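Local coordinates for folylpolyglutamate synthase protein FOLC (Mycobacterium tuberculosis, PDB 2VOS), which probably catalyses ATP-dependent addition of L-glutamate to dihydropteroate, giving dihydrofolate, and to tetrahydrofolate, building its polyglutamate tail, at residues Val30-Trp38 and Ala148-Thr156; Leu53-Tyr64 and Ala157-Val168. All blocks are in the same frame, centred on the assembly; numbering follows the deposited sequence.

Contact 1 (Val30-Trp38 and Ala148-Thr156); sequences VEHLLDQRW and AMSKFEVLT
Lys-151 lies across Leu-34 and ends between two carboxylates, Glu-31 and Asp-35, one turn apart on the opposite segment. Its CG stands anti to the backbone N (chi1 171°), and the extended chain beyond carries CE of Lys-151 past CB of Leu-34 (3.9 Å) and brings NZ to the two acids in a salt-bridge network. NZ meets OD1 of Asp-35 at 2.7 Å, nearly in line with the C-O bond, the two side chains running side by side. OE1 of Glu-31, 2.9 Å from NZ of Lys-151, is approached on its syn side but well out of the carboxylate plane; the other oxygen, OE2, is hydrogen-bonded to OH of Tyr-120. The shared ammonium probably helps both acids stay ionised.

Close apolar packing adjoins this network, where CD2 of Leu-34 touches CG1 of Val-154 at 3.8 Å and CD1 of Leu-34 faces CD2 of Leu-155. CG2 of Val-154 sits over one face of the Arg-37 guanidinium, offset toward its rim. In the plane of that group, NH1 of Arg-37 donates to O of Met-149 (2.9 Å), while NH2 pairs with Asp-135, which also accepts from N of Met-149.

The side of Trp-38 is looser: the CB of this exposed residue points away from 148-156, and the backbone makes the contact. O of Trp-38 takes an almost straight bond from N of Lys-151 (3.1 Å, 174°) and another from a water that also accepts from N of Phe-152. Next to them, Ser-150 and Glu-153 close a capping box at the N-terminal end of helix 151-165.

The axes of 30-34 and 151-156 run at 135° and come within 11.2 Å at their closest. Helix 117-140 packs beside both segments, with Val-131 on Arg-37 and Tyr-120 on Leu-155.

Contact 2 (Leu53-Tyr64 and Ala157-Val168); sequences LMDLLGSPQRSY and AMAFAAFADAPV
Gln-61 and Phe-160 bring the two backbones closest, with CA atoms 5.2 Å apart; Pro-60 faces Ala-164 one turn further along helix 151-165. Helix 48-56 gives way to a Schellman motif at Gly-58; Gly-58 and Ser-59, both with positive phi, lead into the short 3-10 segment 60-62, which lies against helix 151-165. CB of Gln-61 makes a CH-pi contact over one face of the Phe-160 ring, 3.7 Å from its centroid, while NE2 of Gln-61 bonds to O of Val-186. SE of Met-54 (selenomethionine) reaches the same ring obliquely, a Met-aromatic contact. In this P-loop-type Mur ligase middle domain, helix 151-165 leads into strand 170-174 of the central sheet and segment 53-64 into its neighbour, strand 66-70. Tyr-64, with chi1 35° placing CG between backbone N and carbonyl carbon, presents the face of its ring to the edge of Phe-163, an offset edge-to-face pair (planes at 75°). OH of Tyr-64 donates in the carbonyl plane to a lone pair of Phe-160 O at 2.7 Å; the same oxygen also accepts from N of Ala-164. At the other end, CB of Ala-157 lies unusually close to CD2 of Leu-53, at 3.4 Å, and meets CE of Met-54.

From the N terminus, the chain first runs through helix 23-34 and then helix 48-56, leaving both to be met later by one helix, 151-165. Contact 1 closes a loop of 109 residues and contact 2 one of 92; since their segments alternate along the sequence, the loops cross rather than nest. Both loops contain strand 66-70, strand 93-96 and helix 117-140. The start of helix 151-165 thus receives helix 23-34, and its later turns the chain that leads from helix 48-56 to strand 66-70. The contact centres lie about 18 Å apart, yet the two touch where SE of Met-149 meets CD2 of Leu-53 at 3.7 Å.

Contact 1 (Val30-Trp38 and Ala148-Thr156)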
# COMPACT_ATOMS: atom_id res chain seq x y z
N VAL A 30 6.73 -21.84 -8.05
CA VAL A 30 6.30 -21.59 -6.68
C VAL A 30 4.94 -20.92 -6.60
O VAL A 30 4.10 -21.32 -5.75
CB VAL A 30 7.34 -20.81 -5.87
CG1 VAL A 30 6.73 -20.33 -4.46
CG2 VAL A 30 8.62 -21.69 -5.70
N GLU A 31 4.71 -19.91 -7.45
CA GLU A 31 3.44 -19.13 -7.39
C GLU A 31 2.24 -20.03 -7.78
O GLU A 31 1.11 -19.89 -7.22
CB GLU A 31 3.49 -17.94 -8.35
CG GLU A 31 4.37 -16.84 -7.84
CD GLU A 31 3.86 -16.37 -6.51
OE1 GLU A 31 2.87 -15.64 -6.49
OE2 GLU A 31 4.44 -16.74 -5.47
N HIS A 32 2.48 -20.89 -8.77
CA HIS A 32 1.45 -21.87 -9.21
C HIS A 32 1.00 -22.74 -8.02
O HIS A 32 -0.20 -22.95 -7.83
CB HIS A 32 1.98 -22.76 -10.35
CG HIS A 32 0.93 -23.65 -10.96
ND1 HIS A 32 -0.24 -23.16 -11.51
CD2 HIS A 32 0.87 -25.00 -11.10
CE1 HIS A 32 -0.97 -24.17 -11.96
NE2 HIS A 32 -0.32 -25.29 -11.73
N LEU A 33 1.94 -23.21 -7.19
CA LEU A 33 1.58 -23.96 -5.99
C LEU A 33 0.83 -23.09 -5.00
O LEU A 33 -0.19 -23.52 -4.47
CB LEU A 33 2.80 -24.52 -5.24
CG LEU A 33 3.59 -25.62 -5.94
CD1 LEU A 33 4.75 -26.00 -5.01
CD2 LEU A 33 2.68 -26.79 -6.26
N LEU A 34 1.39 -21.91 -4.69
CA LEU A 34 0.82 -21.05 -3.66
C LEU A 34 -0.60 -20.69 -4.10
O LEU A 34 -1.48 -20.58 -3.25
CB LEU A 34 1.67 -19.78 -3.42
CG LEU A 34 3.04 -20.00 -2.76
CD1 LEU A 34 3.76 -18.68 -2.62
CD2 LEU A 34 2.75 -20.54 -1.39
N ASP A 35 -0.83 -20.50 -5.41
CA ASP A 35 -2.15 -20.09 -5.87
C ASP A 35 -3.18 -21.17 -5.71
O ASP A 35 -4.39 -20.90 -5.86
CB ASP A 35 -2.11 -19.56 -7.31
CG ASP A 35 -1.41 -18.20 -7.40
OD1 ASP A 35 -1.09 -17.61 -6.38
OD2 ASP A 35 -1.17 -17.70 -8.51
N GLN A 36 -2.73 -22.41 -5.43
CA GLN A 36 -3.68 -23.52 -5.29
C GLN A 36 -4.20 -23.57 -3.87
O GLN A 36 -5.08 -24.36 -3.57
CB GLN A 36 -3.07 -24.84 -5.68
CG GLN A 36 -2.93 -24.95 -7.17
CD GLN A 36 -2.11 -26.16 -7.59
OE1 GLN A 36 -2.57 -27.29 -7.49
NE2 GLN A 36 -0.89 -25.92 -8.07
N ARG A 37 -3.65 -22.73 -3.00
CA ARG A 37 -4.03 -22.74 -1.60
C ARG A 37 -5.37 -22.04 -1.42
O ARG A 37 -6.26 -22.53 -0.73
CB ARG A 37 -2.96 -22.04 -0.77
CG ARG A 37 -1.74 -22.92 -0.57
CD ARG A 37 -0.66 -22.35 0.33
NE ARG A 37 0.41 -23.36 0.44
CZ ARG A 37 0.44 -24.32 1.37
NH1 ARG A 37 -0.48 -24.33 2.34
NH2 ARG A 37 1.39 -25.23 1.38
N TRP A 38 -5.50 -20.91 -2.11
CA TRP A 38 -6.30 -19.79 -1.65
C TRP A 38 -5.92 -19.34 -0.22
O TRP A 38 -4.88 -18.67 -0.03
CB TRP A 38 -7.81 -19.97 -1.88
CG TRP A 38 -8.45 -21.19 -1.30
CD1 TRP A 38 -8.94 -21.34 -0.03
CD2 TRP A 38 -8.73 -22.43 -1.98
NE1 TRP A 38 -9.48 -22.59 0.13
CE2 TRP A 38 -9.38 -23.28 -1.06
CE3 TRP A 38 -8.50 -22.89 -3.29
CZ2 TRP A 38 -9.81 -24.58 -1.39
CZ3 TRP A 38 -8.92 -24.19 -3.63
CH2 TRP A 38 -9.57 -25.02 -2.68
N ALA A 148 -5.64 -26.03 4.91
CA ALA A 148 -4.22 -25.78 4.67
C ALA A 148 -3.88 -24.34 5.12
O ALA A 148 -4.78 -23.54 5.41
CB ALA A 148 -3.91 -25.95 3.21
N MSE A 149 -2.60 -24.01 5.15
CA MSE A 149 -2.17 -22.62 5.38
C MSE A 149 -2.55 -21.83 4.14
O MSE A 149 -2.50 -22.37 3.05
CB MSE A 149 -0.66 -22.55 5.59
CG MSE A 149 -0.17 -23.36 6.76
SE MSE A 149 1.63 -22.84 7.34
CE MSE A 149 1.09 -21.11 8.08
N SER A 150 -2.91 -20.56 4.30
CA SER A 150 -3.24 -19.73 3.15
C SER A 150 -1.98 -19.23 2.49
O SER A 150 -0.88 -19.27 3.08
CB SER A 150 -4.03 -18.51 3.58
OG SER A 150 -3.23 -17.64 4.36
N LYS A 151 -2.12 -18.75 1.27
CA LYS A 151 -0.99 -18.17 0.58
C LYS A 151 -0.42 -16.96 1.35
O LYS A 151 0.80 -16.82 1.47
CB LYS A 151 -1.44 -17.74 -0.81
CG LYS A 151 -0.37 -16.94 -1.48
CD LYS A 151 -0.71 -16.68 -2.95
CE LYS A 151 0.59 -16.07 -3.63
NZ LYS A 151 0.34 -15.71 -5.12
N PHE A 152 -1.27 -16.09 1.90
CA PHE A 152 -0.76 -14.99 2.68
C PHE A 152 0.04 -15.46 3.92
O PHE A 152 1.12 -14.90 4.25
CB PHE A 152 -1.86 -13.97 3.07
CG PHE A 152 -1.27 -12.69 3.68
CD1 PHE A 152 -0.43 -11.87 2.90
CD2 PHE A 152 -1.47 -12.37 5.03
CE1 PHE A 152 0.16 -10.71 3.42
CE2 PHE A 152 -0.89 -11.23 5.57
CZ PHE A 152 -0.06 -10.39 4.78
N GLU A 153 -0.46 -16.48 4.62
CA GLU A 153 0.29 -17.02 5.76
C GLU A 153 1.70 -17.48 5.35
O GLU A 153 2.69 -17.16 5.99
CB GLU A 153 -0.49 -18.16 6.40
CG GLU A 153 -1.61 -17.63 7.26
CD GLU A 153 -2.58 -18.74 7.72
OE1 GLU A 153 -2.43 -19.90 7.32
OE2 GLU A 153 -3.49 -18.44 8.50
N VAL A 154 1.79 -18.20 4.25
CA VAL A 154 3.07 -18.66 3.75
C VAL A 154 3.98 -17.49 3.32
O VAL A 154 5.17 -17.48 3.66
CB VAL A 154 2.90 -19.69 2.62
CG1 VAL A 154 4.27 -20.11 2.10
CG2 VAL A 154 2.12 -20.92 3.15
N LEU A 155 3.44 -16.51 2.57
CA LEU A 155 4.24 -15.35 2.20
C LEU A 155 4.77 -14.63 3.44
O LEU A 155 5.91 -14.18 3.48
CB LEU A 155 3.41 -14.36 1.39
CG LEU A 155 3.04 -14.80 -0.01
CD1 LEU A 155 1.93 -13.85 -0.62
CD2 LEU A 155 4.29 -14.91 -0.89
N THR A 156 3.94 -14.56 4.47
CA THR A 156 4.32 -13.81 5.66
C THR A 156 5.43 -14.58 6.36
O THR A 156 6.40 -13.99 6.80
CB THR A 156 3.11 -13.62 6.56
OG1 THR A 156 2.21 -12.71 5.90
CG2 THR A 156 3.53 -13.02 7.96
O HOH W 1 -4.13 -15.75 0.91

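Contact 2 (Leu53-Tyr64 and Ala157-Val168)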
# COMPACT_ATOMS: atom_id res chain seq x y z
N LEU A 53 3.64 -22.46 12.86
CA LEU A 53 4.74 -22.46 11.88
C LEU A 53 5.95 -21.67 12.40
O LEU A 53 7.11 -22.14 12.30
CB LEU A 53 4.27 -21.89 10.56
CG LEU A 53 5.38 -21.86 9.47
CD1 LEU A 53 6.05 -23.25 9.23
CD2 LEU A 53 4.85 -21.25 8.16
N MSE A 54 5.72 -20.46 12.93
CA MSE A 54 6.81 -19.66 13.52
C MSE A 54 7.52 -20.47 14.63
O MSE A 54 8.73 -20.47 14.70
CB MSE A 54 6.29 -18.38 14.16
CG MSE A 54 5.94 -17.26 13.21
SE MSE A 54 7.38 -16.88 11.90
CE MSE A 54 6.22 -17.60 10.61
N ASP A 55 6.77 -21.15 15.51
CA ASP A 55 7.42 -22.04 16.49
C ASP A 55 8.38 -23.06 15.87
O ASP A 55 9.51 -23.24 16.34
CB ASP A 55 6.42 -22.80 17.34
CG ASP A 55 5.78 -21.94 18.33
OD1 ASP A 55 6.04 -20.70 18.29
OD2 ASP A 55 5.01 -22.49 19.16
N LEU A 56 7.91 -23.78 14.87
CA LEU A 56 8.74 -24.76 14.16
C LEU A 56 9.98 -24.11 13.54
O LEU A 56 11.03 -24.74 13.42
CB LEU A 56 7.93 -25.42 13.03
CG LEU A 56 6.87 -26.44 13.47
CD1 LEU A 56 6.12 -26.98 12.24
CD2 LEU A 56 7.55 -27.59 14.22
N LEU A 57 9.83 -22.87 13.08
CA LEU A 57 10.94 -22.15 12.37
C LEU A 57 11.94 -21.62 13.36
O LEU A 57 12.96 -21.05 12.96
CB LEU A 57 10.37 -20.96 11.61
CG LEU A 57 10.15 -21.09 10.10
CD1 LEU A 57 10.42 -22.44 9.57
CD2 LEU A 57 8.84 -20.54 9.60
N GLY A 58 11.64 -21.71 14.66
CA GLY A 58 12.50 -21.07 15.63
C GLY A 58 12.11 -19.62 15.96
O GLY A 58 12.93 -18.88 16.53
N SER A 59 10.88 -19.21 15.65
CA SER A 59 10.43 -17.82 15.98
C SER A 59 11.33 -16.71 15.38
O SER A 59 11.72 -15.77 16.07
CB SER A 59 10.26 -17.61 17.51
OG SER A 59 9.23 -18.49 17.98
N PRO A 60 11.65 -16.83 14.08
CA PRO A 60 12.50 -15.83 13.44
C PRO A 60 11.93 -14.41 13.59
O PRO A 60 12.68 -13.41 13.67
CB PRO A 60 12.51 -16.30 11.97
CG PRO A 60 11.15 -17.08 11.81
CD PRO A 60 11.15 -17.84 13.12
N GLN A 61 10.60 -14.30 13.67
CA GLN A 61 9.92 -13.00 13.65
C GLN A 61 10.08 -12.35 15.00
O GLN A 61 9.76 -11.16 15.15
CB GLN A 61 8.43 -13.16 13.27
CG GLN A 61 7.49 -13.47 14.48
CD GLN A 61 7.58 -14.91 15.03
OE1 GLN A 61 8.38 -15.69 14.59
NE2 GLN A 61 6.73 -15.24 16.01
N ARG A 62 10.67 -13.05 15.96
CA ARG A 62 10.99 -12.40 17.23
C ARG A 62 12.48 -12.04 17.36
O ARG A 62 12.90 -11.57 18.43
CB ARG A 62 10.53 -13.27 18.43
CG ARG A 62 8.98 -13.40 18.41
CD ARG A 62 8.36 -13.92 19.71
NE ARG A 62 6.91 -14.09 19.49
CZ ARG A 62 6.01 -13.11 19.61
NH1 ARG A 62 4.73 -13.35 19.37
NH2 ARG A 62 6.41 -11.90 19.99
N SER A 63 13.27 -12.22 16.28
CA SER A 63 14.73 -12.02 16.41
C SER A 63 15.18 -10.63 15.87
O SER A 63 16.38 -10.34 15.91
CB SER A 63 15.53 -13.12 15.68
OG SER A 63 15.24 -13.12 14.25
N TYR A 64 14.24 -9.75 15.55
CA TYR A 64 14.55 -8.37 15.21
C TYR A 64 13.31 -7.64 15.64
O TYR A 64 12.24 -8.22 15.75
CB TYR A 64 14.77 -8.20 13.68
CG TYR A 64 13.85 -9.12 12.87
CD1 TYR A 64 12.51 -8.81 12.64
CD2 TYR A 64 14.33 -10.31 12.39
CE1 TYR A 64 11.66 -9.68 11.95
CE2 TYR A 64 13.50 -11.20 11.67
CZ TYR A 64 12.19 -10.89 11.49
OH TYR A 64 11.47 -11.78 10.76
N ALA A 157 5.31 -15.91 6.41
CA ALA A 157 6.36 -16.69 7.02
C ALA A 157 7.66 -16.58 6.22
O ALA A 157 8.75 -16.49 6.79
CB ALA A 157 5.92 -18.17 7.14
N MSE A 158 7.53 -16.62 4.91
CA MSE A 158 8.70 -16.38 4.07
C MSE A 158 9.39 -15.05 4.38
O MSE A 158 10.63 -15.00 4.46
CB MSE A 158 8.31 -16.44 2.57
CG MSE A 158 7.99 -17.86 2.10
SE MSE A 158 7.18 -17.75 0.30
CE MSE A 158 8.61 -16.89 -0.68
N ALA A 159 8.62 -13.96 4.51
CA ALA A 159 9.25 -12.66 4.77
C ALA A 159 10.04 -12.76 6.11
O ALA A 159 11.23 -12.32 6.23
CB ALA A 159 8.18 -11.56 4.83
N PHE A 160 9.37 -13.29 7.14
CA PHE A 160 9.98 -13.35 8.47
C PHE A 160 11.24 -14.21 8.47
O PHE A 160 12.20 -13.86 9.17
CB PHE A 160 9.00 -13.87 9.55
CG PHE A 160 7.84 -12.94 9.85
CD1 PHE A 160 8.03 -11.55 9.79
CD2 PHE A 160 6.59 -13.42 10.21
CE1 PHE A 160 6.99 -10.66 10.05
CE2 PHE A 160 5.53 -12.51 10.53
CZ PHE A 160 5.74 -11.13 10.43
N ALA A 161 11.20 -15.35 7.76
CA ALA A 161 12.40 -16.25 7.64
C ALA A 161 13.51 -15.49 6.90
O ALA A 161 14.70 -15.52 7.28
CB ALA A 161 12.00 -17.50 6.85
N ALA A 162 13.14 -14.83 5.82
CA ALA A 162 14.14 -14.16 5.00
C ALA A 162 14.77 -13.03 5.84
O ALA A 162 15.98 -12.72 5.69
CB ALA A 162 13.48 -13.56 3.75
N PHE A 163 13.99 -12.37 6.69
CA PHE A 163 14.56 -11.26 7.46
C PHE A 163 15.61 -11.81 8.45
O PHE A 163 16.60 -11.13 8.73
CB PHE A 163 13.49 -10.47 8.25
CG PHE A 163 12.47 -9.77 7.36
CD1 PHE A 163 12.78 -9.51 6.01
CD2 PHE A 163 11.22 -9.39 7.86
CE1 PHE A 163 11.83 -8.85 5.20
CE2 PHE A 163 10.27 -8.72 7.08
CZ PHE A 163 10.57 -8.47 5.75
N ALA A 164 15.33 -12.99 9.01
CA ALA A 164 16.31 -13.63 9.93
C ALA A 164 17.54 -14.20 9.16
O ALA A 164 18.65 -14.18 9.69
CB ALA A 164 15.60 -14.74 10.76
N ASP A 165 17.31 -14.74 7.96
CA ASP A 165 18.39 -15.21 7.06
C ASP A 165 19.35 -14.12 6.68
O ASP A 165 20.52 -14.40 6.44
CB ASP A 165 17.81 -15.74 5.72
CG ASP A 165 17.05 -17.07 5.89
OD1 ASP A 165 17.27 -17.79 6.90
OD2 ASP A 165 16.24 -17.40 4.99
N ALA A 166 18.86 -12.87 6.57
CA ALA A 166 19.68 -11.79 5.95
C ALA A 166 20.99 -11.48 6.69
O ALA A 166 22.08 -11.46 6.05
CB ALA A 166 18.85 -10.49 5.74
N PRO A 167 20.93 -11.13 8.00
CA PRO A 167 19.78 -10.76 8.80
C PRO A 167 19.58 -9.27 8.71
O PRO A 167 20.44 -8.59 8.23
CB PRO A 167 20.25 -11.09 10.25
CG PRO A 167 21.70 -10.88 10.22
CD PRO A 167 22.18 -11.10 8.78
N VAL A 168 18.47 -8.77 9.21
CA VAL A 168 18.19 -7.34 9.18
C VAL A 168 18.37 -6.74 10.60
O VAL A 168 18.46 -7.48 11.59
CB VAL A 168 16.76 -7.05 8.67
CG1 VAL A 168 16.53 -7.69 7.26
CG2 VAL A 168 15.72 -7.57 9.64